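Local coordinates for VP4 CORE protein (Bluetongue virus, PDB 2JHP), which caps viral messenger RNA as a multifunctional enzyme of the virus core, with pockets for guanine and for S-adenosyl-L-homocysteine, at residues T175-V180 against L201-Q206; P325-D330 against F381-L386; P513-C518 against A594-E599. All blocks are in the same frame, centred on the assembly; numbering follows the deposited sequence.

In the fold
The three contacts follow one another along the chain, each closing before the next opens, yet they fall into two places. Contacts 1 and 2 have centres about 13 Å apart and touch: Asp-176 of the first forms a salt bridge with Lys-383 of the second. Both border the mixed seven-stranded sheet that contains strand 192-196, a 3-2-1-4-5-7-6 order as in Rossmann-like methyltransferases, and between them they reach bound S-adenosyl-L-homocysteine and guanine. Contact 3 lies on the opposite side of the chain's centre, its centre about 52 Å from that of contact 1 and 49 Å from that of contact 2. The ligand-binding region of contacts 1 and 2 is thus well separated from the loop packing of contact 3.

Contact 1: residues T175-V180 against L201-Q206; sequences TDEKLV and LRTLMQ. With SAH (S-adenosyl-L-homocysteine), chain C.
Glu-177 and Arg-202 clasp each other in a two-pronged salt bridge. The guanidinium presents its end, NH1 lying 2.9 Å from Glu-177 OE2 and NH2 3.0 Å from Glu-177 OE1, and both oxygens accept through their syn lone pairs. With the two planes only 21° apart, the carboxylate is held nearly coplanar with the guanidinium, at its NH1/NH2 end. Arg-202 runs extended as far as CD; a bend at chi3 (52°) then turns the end toward the loop that carries Glu-177.

Close packing follows one residue on in the second segment. Thr-203 CG2 sits 3.4 Å from Leu-179 O, and Thr-203 OG1 lies 3.6 Å from Leu-179 CB; deeper along the helices, Val-180 CG1 touches the CB of Gln-206, whose amide oxygen is bonded to Arg-210.

The ligand supplies the third kind of interaction. Thr-203 OG1 donates a hydrogen bond of 3.0 Å to atom O of the SAH carboxylate. Leu-179 CD1 packs 3.4 Å from the same SAH O. Lying at the first turn of helix 202-210, this carboxylate may also feel a favourable helix dipole.

Around the contact, helix 178-186 leads into strand 192-196 and helix 202-210 follows that strand, with Leu-204 packing on strand 219-223 and Leu-179 on Arg-337 of strand 335-341. The setting is consistent with a Rossmann-like methyltransferase, the methyl donor's product bound beside the strand-loop-helix unit.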
loop_
_atom_site.group_PDB
_atom_site.type_symbol
_atom_site.label_atom_id
_atom_site.label_comp_id
_atom_site.label_asym_id
_atom_site.label_seq_id
_atom_site.Cartn_x
_atom_site.Cartn_y
_atom_site.Cartn_z
ATOM N N THR A 175 5.019 22.092 1.856
ATOM C CA THR A 175 5.975 21.079 1.360
ATOM C C THR A 175 7.326 21.714 1.055
ATOM O O THR A 175 7.600 22.824 1.491
ATOM C CB THR A 175 5.521 20.381 0.049
ATOM O OG1 THR A 175 4.288 20.934 -0.420
ATOM C CG2 THR A 175 5.402 18.873 0.257
ATOM N N ASP A 176 8.151 21.022 0.274
ATOM C CA ASP A 176 9.451 21.534 -0.140
ATOM C C ASP A 176 9.338 22.813 -0.968
ATOM O O ASP A 176 8.275 23.117 -1.515
ATOM C CB ASP A 176 10.202 20.461 -0.937
ATOM C CG ASP A 176 10.586 19.255 -0.078
ATOM O OD1 ASP A 176 9.938 18.186 -0.200
ATOM O OD2 ASP A 176 11.529 19.385 0.731
ATOM N N GLU A 177 10.438 23.561 -1.049
ATOM C CA GLU A 177 10.507 24.758 -1.881
ATOM C C GLU A 177 10.152 24.451 -3.338
ATOM O O GLU A 177 10.602 23.451 -3.912
ATOM C CB GLU A 177 11.884 25.433 -1.780
ATOM C CG GLU A 177 13.074 24.511 -2.040
ATOM C CD GLU A 177 14.408 25.240 -2.089
ATOM O OE1 GLU A 177 14.618 26.056 -3.012
ATOM O OE2 GLU A 177 15.256 24.985 -1.208
ATOM N N LYS A 178 9.337 25.333 -3.910
ATOM C CA LYS A 178 8.766 25.211 -5.254
ATOM C C LYS A 178 9.608 24.450 -6.281
ATOM O O LYS A 178 9.101 23.531 -6.943
ATOM C CB LYS A 178 8.403 26.611 -5.754
ATOM C CG LYS A 178 8.140 26.784 -7.225
ATOM C CD LYS A 178 8.181 28.288 -7.551
ATOM C CE LYS A 178 8.849 28.559 -8.902
ATOM N NZ LYS A 178 9.259 29.979 -9.110
ATOM N N LEU A 179 10.883 24.814 -6.392
ATOM C CA LEU A 179 11.751 24.273 -7.444
ATOM C C LEU A 179 12.305 22.854 -7.220
ATOM O O LEU A 179 12.603 22.158 -8.197
ATOM C CB LEU A 179 12.854 25.280 -7.817
ATOM C CG LEU A 179 12.364 26.365 -8.796
ATOM C CD1 LEU A 179 13.290 27.604 -8.852
ATOM C CD2 LEU A 179 12.119 25.780 -10.203
ATOM N N VAL A 180 12.444 22.424 -5.963
ATOM C CA VAL A 180 12.743 21.008 -5.696
ATOM C C VAL A 180 11.474 20.154 -5.707
ATOM O O VAL A 180 11.509 18.971 -6.053
ATOM C CB VAL A 180 13.658 20.737 -4.422
ATOM C CG1 VAL A 180 13.967 21.997 -3.647
ATOM C CG2 VAL A 180 13.082 19.646 -3.520
ATOM N N LEU A 201 22.259 25.397 -9.406
ATOM C CA LEU A 201 22.258 23.956 -9.110
ATOM C C LEU A 201 21.922 23.580 -7.658
ATOM O O LEU A 201 21.847 22.391 -7.325
ATOM C CB LEU A 201 23.549 23.267 -9.611
ATOM C CG LEU A 201 23.721 23.094 -11.143
ATOM C CD1 LEU A 201 25.012 22.330 -11.443
ATOM C CD2 LEU A 201 22.537 22.396 -11.824
ATOM N N ARG A 202 21.702 24.587 -6.809
ATOM C CA ARG A 202 21.311 24.358 -5.411
ATOM C C ARG A 202 20.028 23.528 -5.365
ATOM O O ARG A 202 19.892 22.599 -4.568
ATOM C CB ARG A 202 21.124 25.689 -4.650
ATOM C CG ARG A 202 20.923 25.529 -3.129
ATOM C CD ARG A 202 20.483 26.837 -2.454
ATOM N NE ARG A 202 19.313 27.432 -3.112
ATOM C CZ ARG A 202 18.041 27.129 -2.840
ATOM N NH1 ARG A 202 17.746 26.238 -1.895
ATOM N NH2 ARG A 202 17.057 27.720 -3.518
ATOM N N THR A 203 19.100 23.877 -6.247
ATOM C CA THR A 203 17.855 23.145 -6.424
ATOM C C THR A 203 18.121 21.672 -6.762
ATOM O O THR A 203 17.572 20.784 -6.106
ATOM C CB THR A 203 16.958 23.867 -7.463
ATOM O OG1 THR A 203 16.278 24.952 -6.812
ATOM C CG2 THR A 203 15.930 22.924 -8.115
ATOM N N LEU A 204 18.990 21.415 -7.743
ATOM C CA LEU A 204 19.319 20.035 -8.115
ATOM C C LEU A 204 20.005 19.298 -6.974
ATOM O O LEU A 204 19.780 18.112 -6.773
ATOM C CB LEU A 204 20.173 19.964 -9.390
ATOM C CG LEU A 204 20.463 18.566 -9.972
ATOM C CD1 LEU A 204 19.186 17.815 -10.340
ATOM C CD2 LEU A 204 21.368 18.655 -11.186
ATOM N N MET A 205 20.837 20.008 -6.227
ATOM C CA MET A 205 21.592 19.391 -5.135
ATOM C C MET A 205 20.700 19.056 -3.948
ATOM O O MET A 205 20.957 18.090 -3.238
ATOM C CB MET A 205 22.770 20.274 -4.716
ATOM C CG MET A 205 23.819 20.455 -5.818
ATOM S SD MET A 205 24.661 18.935 -6.347
ATOM C CE MET A 205 25.967 18.836 -5.109
ATOM N N GLN A 206 19.642 19.840 -3.750
ATOM C CA GLN A 206 18.662 19.522 -2.720
ATOM C C GLN A 206 17.831 18.292 -3.086
ATOM O O GLN A 206 17.426 17.530 -2.208
ATOM C CB GLN A 206 17.775 20.725 -2.394
ATOM C CG GLN A 206 18.476 21.789 -1.557
ATOM C CD GLN A 206 18.906 21.286 -0.185
ATOM O OE1 GLN A 206 18.124 21.306 0.762
ATOM N NE2 GLN A 206 20.157 20.848 -0.072
HETATM N N SAH C . 16.261 26.513 -12.257
HETATM C CA SAH C . 16.870 27.598 -11.424
HETATM C CB SAH C . 16.066 28.900 -11.483
HETATM C CG SAH C . 15.983 29.509 -12.880
HETATM S SD SAH C . 16.930 31.042 -12.983
HETATM C C SAH C . 17.043 27.131 -9.982
HETATM O O SAH C . 16.333 26.240 -9.513
HETATM O OXT SAH C . 17.909 27.629 -9.262
HETATM C "C5'" SAH C . 16.778 31.171 -14.776
HETATM C "C4'" SAH C . 18.126 30.887 -15.414
HETATM O "O4'" SAH C . 17.992 30.705 -16.799
HETATM C "C3'" SAH C . 19.124 32.018 -15.239
HETATM O "O3'" SAH C . 20.066 31.607 -14.283
HETATM C "C2'" SAH C . 19.760 32.207 -16.608
HETATM O "O2'" SAH C . 21.162 32.107 -16.540
HETATM C "C1'" SAH C . 19.230 31.026 -17.391
HETATM N N9 SAH C . 19.020 31.229 -18.832
HETATM C C8 SAH C . 18.550 32.338 -19.486
HETATM N N7 SAH C . 18.489 32.052 -20.808
HETATM C C5 SAH C . 18.898 30.780 -21.001
HETATM C C6 SAH C . 19.030 29.986 -22.137
HETATM N N6 SAH C . 18.718 30.471 -23.334
HETATM N N1 SAH C . 19.493 28.688 -22.012
HETATM C C2 SAH C . 19.819 28.182 -20.773
HETATM N N3 SAH C . 19.680 28.977 -19.651
HETATM C C4 SAH C . 19.231 30.252 -19.764
#

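Contact 2: residues P325-D330 against F381-L386; sequences PQPGAD and FLKKRL. With GUN (guanine), chain D.
A buried, apolar contact sets Pro-325 and Pro-327, in the loop between strands 322-324 and 335-341, against Leu-382, Lys-383 and Leu-386 on one side of helix 380-391. Leu-382 points into the loop: its CD2 methyl touches Pro-325 CB at 3.8 Å and also meets the Pro-327 ring, which the side chain crosses at about a right angle. The extended first torsion of Leu-382 (chi1 179°) carries that methyl out to both prolines. From the next helical turn Leu-386 points its CD1 methyl at the Pro-327 ring, 3.9 Å from its CD. The ring also rides on the helix backbone, with Pro-327 CG 3.8 Å from Lys-383 CA. Pro-327 and Gly-328 are the two central residues of a type II turn from Gln-326 to Ala-329, Gly-328 taking the positive phi.

Lys-383 gives its CB to Pro-327 and its further chain to the ligand, CG lying 3.2 Å from N2 of guanine, before NZ ends in salt bridges to Asp-184 and Asp-176. Lys-384 CG packs 4.0 Å from guanine N9. The chemistry implies a division of labour: apolar methyls and proline rings fit the loop to the helix, whereas the two lysines line the guanine pocket with their aliphatic stems.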
loop_
_atom_site.group_PDB
_atom_site.type_symbol
_atom_site.label_atom_id
_atom_site.label_comp_id
_atom_site.label_asym_id
_atom_site.label_seq_id
_atom_site.Cartn_x
_atom_site.Cartn_y
_atom_site.Cartn_z
ATOM N N PRO A 325 -1.026 24.200 -11.235
ATOM C CA PRO A 325 -0.429 24.999 -10.171
ATOM C C PRO A 325 0.834 24.343 -9.625
ATOM O O PRO A 325 1.044 23.143 -9.812
ATOM C CB PRO A 325 -1.522 25.044 -9.099
ATOM C CG PRO A 325 -2.776 24.578 -9.778
ATOM C CD PRO A 325 -2.325 23.629 -10.831
ATOM N N GLN A 326 1.664 25.144 -8.969
ATOM C CA GLN A 326 2.955 24.693 -8.461
ATOM C C GLN A 326 2.943 24.554 -6.948
ATOM O O GLN A 326 2.683 25.526 -6.239
ATOM C CB GLN A 326 4.065 25.665 -8.865
ATOM C CG GLN A 326 4.097 25.983 -10.349
ATOM C CD GLN A 326 5.379 26.655 -10.745
ATOM O OE1 GLN A 326 6.459 26.076 -10.621
ATOM N NE2 GLN A 326 5.279 27.886 -11.220
ATOM N N PRO A 327 3.215 23.337 -6.450
ATOM C CA PRO A 327 3.349 23.114 -5.013
ATOM C C PRO A 327 4.498 23.947 -4.455
ATOM O O PRO A 327 5.555 24.029 -5.082
ATOM C CB PRO A 327 3.683 21.619 -4.910
ATOM C CG PRO A 327 3.320 21.036 -6.204
ATOM C CD PRO A 327 3.420 22.103 -7.229
ATOM N N GLY A 328 4.278 24.568 -3.295
ATOM C CA GLY A 328 5.308 25.345 -2.602
ATOM C C GLY A 328 5.541 26.744 -3.151
ATOM O O GLY A 328 6.441 27.454 -2.691
ATOM N N ALA A 329 4.732 27.143 -4.130
ATOM C CA ALA A 329 4.839 28.465 -4.729
ATOM C C ALA A 329 4.064 29.492 -3.908
ATOM O O ALA A 329 3.089 29.151 -3.239
ATOM C CB ALA A 329 4.342 28.438 -6.172
ATOM N N ASP A 330 4.509 30.745 -3.965
ATOM C CA ASP A 330 3.884 31.840 -3.216
ATOM C C ASP A 330 2.489 32.181 -3.726
ATOM O O ASP A 330 2.181 31.972 -4.901
ATOM C CB ASP A 330 4.776 33.084 -3.232
ATOM C CG ASP A 330 5.806 33.077 -2.112
ATOM O OD1 ASP A 330 6.289 31.979 -1.747
ATOM O OD2 ASP A 330 6.130 34.171 -1.589
ATOM N N PHE A 381 -0.371 17.849 -0.759
ATOM C CA PHE A 381 -1.310 16.974 -1.435
ATOM C C PHE A 381 -1.437 17.281 -2.928
ATOM O O PHE A 381 -1.748 16.393 -3.723
ATOM C CB PHE A 381 -2.654 16.992 -0.714
ATOM C CG PHE A 381 -2.573 16.498 0.709
ATOM C CD1 PHE A 381 -2.861 17.347 1.776
ATOM C CD2 PHE A 381 -2.196 15.178 0.980
ATOM C CE1 PHE A 381 -2.784 16.891 3.095
ATOM C CE2 PHE A 381 -2.113 14.714 2.287
ATOM C CZ PHE A 381 -2.410 15.577 3.348
ATOM N N LEU A 382 -1.186 18.529 -3.315
ATOM C CA LEU A 382 -1.095 18.846 -4.737
ATOM C C LEU A 382 0.075 18.068 -5.341
ATOM O O LEU A 382 -0.088 17.367 -6.339
ATOM C CB LEU A 382 -0.950 20.361 -4.985
ATOM C CG LEU A 382 -0.813 20.808 -6.452
ATOM C CD1 LEU A 382 -1.989 20.307 -7.327
ATOM C CD2 LEU A 382 -0.668 22.304 -6.577
ATOM N N LYS A 383 1.243 18.170 -4.712
ATOM C CA LYS A 383 2.413 17.449 -5.185
ATOM C C LYS A 383 2.110 15.960 -5.352
ATOM O O LYS A 383 2.362 15.402 -6.407
ATOM C CB LYS A 383 3.607 17.659 -4.260
ATOM C CG LYS A 383 4.926 17.335 -4.922
ATOM C CD LYS A 383 6.103 17.856 -4.137
ATOM C CE LYS A 383 6.377 17.020 -2.910
ATOM N NZ LYS A 383 7.538 17.563 -2.153
ATOM N N LYS A 384 1.544 15.337 -4.325
ATOM C CA LYS A 384 1.153 13.930 -4.391
ATOM C C LYS A 384 0.348 13.621 -5.647
ATOM O O LYS A 384 0.732 12.758 -6.442
ATOM C CB LYS A 384 0.361 13.522 -3.137
ATOM C CG LYS A 384 0.237 12.011 -2.916
ATOM C CD LYS A 384 -0.220 11.699 -1.493
ATOM C CE LYS A 384 -0.960 10.363 -1.386
ATOM N NZ LYS A 384 -2.323 10.418 -2.007
ATOM N N ARG A 385 -0.751 14.354 -5.812
ATOM C CA ARG A 385 -1.706 14.181 -6.901
ATOM C C ARG A 385 -1.137 14.410 -8.304
ATOM O O ARG A 385 -1.581 13.778 -9.264
ATOM C CB ARG A 385 -2.888 15.118 -6.707
ATOM C CG ARG A 385 -3.887 14.673 -5.676
ATOM C CD ARG A 385 -5.197 15.361 -5.971
ATOM N NE ARG A 385 -5.976 15.664 -4.773
ATOM C CZ ARG A 385 -7.005 16.504 -4.759
ATOM N NH1 ARG A 385 -7.369 17.122 -5.882
ATOM N NH2 ARG A 385 -7.666 16.727 -3.631
ATOM N N LEU A 386 -0.189 15.336 -8.428
ATOM C CA LEU A 386 0.482 15.562 -9.696
ATOM C C LEU A 386 1.323 14.318 -10.019
ATOM O O LEU A 386 1.208 13.729 -11.086
ATOM C CB LEU A 386 1.355 16.830 -9.636
ATOM C CG LEU A 386 0.718 18.228 -9.603
ATOM C CD1 LEU A 386 1.759 19.304 -9.306
ATOM C CD2 LEU A 386 0.018 18.562 -10.911
HETATM N N9 GUN D . 4.154 12.165 -2.268
HETATM C C8 GUN D . 4.541 11.028 -1.681
HETATM N N7 GUN D . 5.662 10.588 -2.256
HETATM C C5 GUN D . 5.995 11.449 -3.211
HETATM C C6 GUN D . 7.056 11.489 -4.112
HETATM O O6 GUN D . 7.913 10.604 -4.113
HETATM N N1 GUN D . 7.125 12.565 -5.013
HETATM C C2 GUN D . 6.110 13.551 -4.967
HETATM N N2 GUN D . 6.145 14.568 -5.808
HETATM N N3 GUN D . 5.100 13.485 -4.080
HETATM C C4 GUN D . 5.032 12.459 -3.215
#

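Contact 3: residues P513-C518 against A594-E599; sequences PDISLC and AAEVIE
The carboxylate of Asp-514 meets the backbone of Glu-596 end-on: OD1 accepts from Glu-596 N at 3.1 Å, the donor lying nearly in line with the C-O bond. The other oxygen, OD2, takes two bonds from within its own loop, one from Ser-516 OG on the anti lone pair and one from Ser-516 N, which stands above the carboxylate plane by 46°. Arg-60 adds a salt bridge to OD2, so three donors crowd that oxygen and fix the group's rotation. Ala-595 CB comes to 3.2 Å from OD1. The backbone carbonyl of Asp-514 is another flat group, approached from opposite faces by Leu-517 N and Cys-518 N.

A second bond runs the other way, from Ile-515 N to Glu-596 O at 3.1 Å. Both groups of the Glu-596 backbone are therefore engaged by successive residues of the loop. The price is that Asp-514 OD1 and Glu-596 O, two acceptors, stand only 3.2 Å apart; the flanking donors and a CA-H...O contact from Asp-514 probably offset this.

Beyond the polar pair the contact becomes apolar. Ile-515 and Ile-598 pass each other at a slant, CG1 to CG1 at 3.8 Å, while Ile-515 CD1 also lies against the backbone of Val-597. Val-597 CG2, placed anti to its own nitrogen, touches Pro-513 O at 3.9 Å. Helix 470-480 backs Asp-514 and Ile-515, and helix 34-41 covers Ile-598.

The bond from Ser-516 N to Asp-514 OD2 defines an Asx turn that overlaps the helical residues 515-517, while the other carboxylate oxygen reaches a second loop, 594-599.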
loop_
_atom_site.group_PDB
_atom_site.type_symbol
_atom_site.label_atom_id
_atom_site.label_comp_id
_atom_site.label_asym_id
_atom_site.label_seq_id
_atom_site.Cartn_x
_atom_site.Cartn_y
_atom_site.Cartn_z
ATOM N N PRO A 513 -0.586 -28.298 9.838
ATOM C CA PRO A 513 -1.512 -27.348 10.449
ATOM C C PRO A 513 -0.827 -26.127 11.069
ATOM O O PRO A 513 -1.007 -25.853 12.265
ATOM C CB PRO A 513 -2.172 -28.183 11.548
ATOM C CG PRO A 513 -1.083 -29.096 11.998
ATOM C CD PRO A 513 -0.301 -29.424 10.748
ATOM N N ASP A 514 -0.072 -25.386 10.257
ATOM C CA ASP A 514 0.670 -24.230 10.753
ATOM C C ASP A 514 -0.212 -23.054 11.209
ATOM O O ASP A 514 -1.306 -22.845 10.691
ATOM C CB ASP A 514 1.672 -23.764 9.708
ATOM C CG ASP A 514 2.592 -22.691 10.231
ATOM O OD1 ASP A 514 3.547 -23.018 10.974
ATOM O OD2 ASP A 514 2.341 -21.512 9.905
ATOM N N ILE A 515 0.295 -22.308 12.189
ATOM C CA ILE A 515 -0.354 -21.126 12.760
ATOM C C ILE A 515 -1.022 -20.225 11.712
ATOM O O ILE A 515 -2.129 -19.733 11.927
ATOM C CB ILE A 515 0.662 -20.338 13.644
ATOM C CG1 ILE A 515 0.506 -20.735 15.104
ATOM C CG2 ILE A 515 0.486 -18.835 13.548
ATOM C CD1 ILE A 515 1.758 -20.528 15.905
ATOM N N SER A 516 -0.345 -20.036 10.578
ATOM C CA SER A 516 -0.858 -19.272 9.448
ATOM C C SER A 516 -2.265 -19.726 9.075
ATOM O O SER A 516 -3.119 -18.921 8.729
ATOM C CB SER A 516 0.091 -19.434 8.254
ATOM O OG SER A 516 0.179 -20.783 7.834
ATOM N N LEU A 517 -2.483 -21.033 9.149
ATOM C CA LEU A 517 -3.777 -21.631 8.872
ATOM C C LEU A 517 -4.693 -21.632 10.117
ATOM O O LEU A 517 -5.849 -21.217 10.039
ATOM C CB LEU A 517 -3.568 -23.055 8.342
ATOM C CG LEU A 517 -4.771 -23.911 7.948
ATOM C CD1 LEU A 517 -5.470 -23.342 6.720
ATOM C CD2 LEU A 517 -4.350 -25.375 7.725
ATOM N N CYS A 518 -4.149 -22.078 11.254
ATOM C CA CYS A 518 -4.938 -22.453 12.423
ATOM C C CYS A 518 -4.612 -21.656 13.675
ATOM O O CYS A 518 -3.565 -21.844 14.297
ATOM C CB CYS A 518 -4.781 -23.949 12.711
ATOM S SG CYS A 518 -5.290 -25.006 11.350
ATOM N N ALA A 594 9.424 -26.750 9.545
ATOM C CA ALA A 594 9.699 -25.498 10.271
ATOM C C ALA A 594 8.391 -24.790 10.630
ATOM O O ALA A 594 8.275 -23.571 10.522
ATOM C CB ALA A 594 10.631 -24.570 9.458
ATOM N N ALA A 595 7.413 -25.581 11.060
ATOM C CA ALA A 595 6.081 -25.083 11.375
ATOM C C ALA A 595 5.797 -25.214 12.853
ATOM O O ALA A 595 6.270 -26.127 13.502
ATOM C CB ALA A 595 5.035 -25.852 10.585
ATOM N N GLU A 596 5.008 -24.287 13.374
ATOM C CA GLU A 596 4.539 -24.336 14.754
ATOM C C GLU A 596 3.034 -24.195 14.811
ATOM O O GLU A 596 2.382 -23.954 13.793
ATOM C CB GLU A 596 5.239 -23.290 15.627
ATOM C CG GLU A 596 5.500 -21.959 14.947
ATOM C CD GLU A 596 6.794 -21.323 15.418
ATOM O OE1 GLU A 596 7.347 -21.782 16.442
ATOM O OE2 GLU A 596 7.257 -20.362 14.765
ATOM N N VAL A 597 2.511 -24.350 16.022
ATOM C CA VAL A 597 1.095 -24.567 16.271
ATOM C C VAL A 597 0.705 -23.939 17.627
ATOM O O VAL A 597 1.582 -23.525 18.396
ATOM C CB VAL A 597 0.815 -26.110 16.243
ATOM C CG1 VAL A 597 1.460 -26.805 17.449
ATOM C CG2 VAL A 597 -0.676 -26.425 16.133
ATOM N N ILE A 598 -0.596 -23.840 17.906
ATOM C CA ILE A 598 -1.079 -23.579 19.272
ATOM C C ILE A 598 -2.206 -24.528 19.714
ATOM O O ILE A 598 -3.172 -24.087 20.344
ATOM C CB ILE A 598 -1.580 -22.131 19.484
ATOM C CG1 ILE A 598 -0.870 -21.130 18.572
ATOM C CG2 ILE A 598 -1.455 -21.743 20.972
ATOM C CD1 ILE A 598 -1.745 -19.907 18.270
ATOM N N GLU A 599 -2.103 -25.812 19.372
ATOM C CA GLU A 599 -3.038 -26.834 19.874
ATOM C C GLU A 599 -2.627 -28.263 19.519
ATOM O O GLU A 599 -2.313 -28.563 18.364
ATOM C CB GLU A 599 -4.501 -26.562 19.457
ATOM C CG GLU A 599 -4.746 -26.244 17.976
ATOM C CD GLU A 599 -6.097 -25.566 17.727
ATOM O OE1 GLU A 599 -6.790 -25.215 18.707
ATOM O OE2 GLU A 599 -6.465 -25.379 16.546
#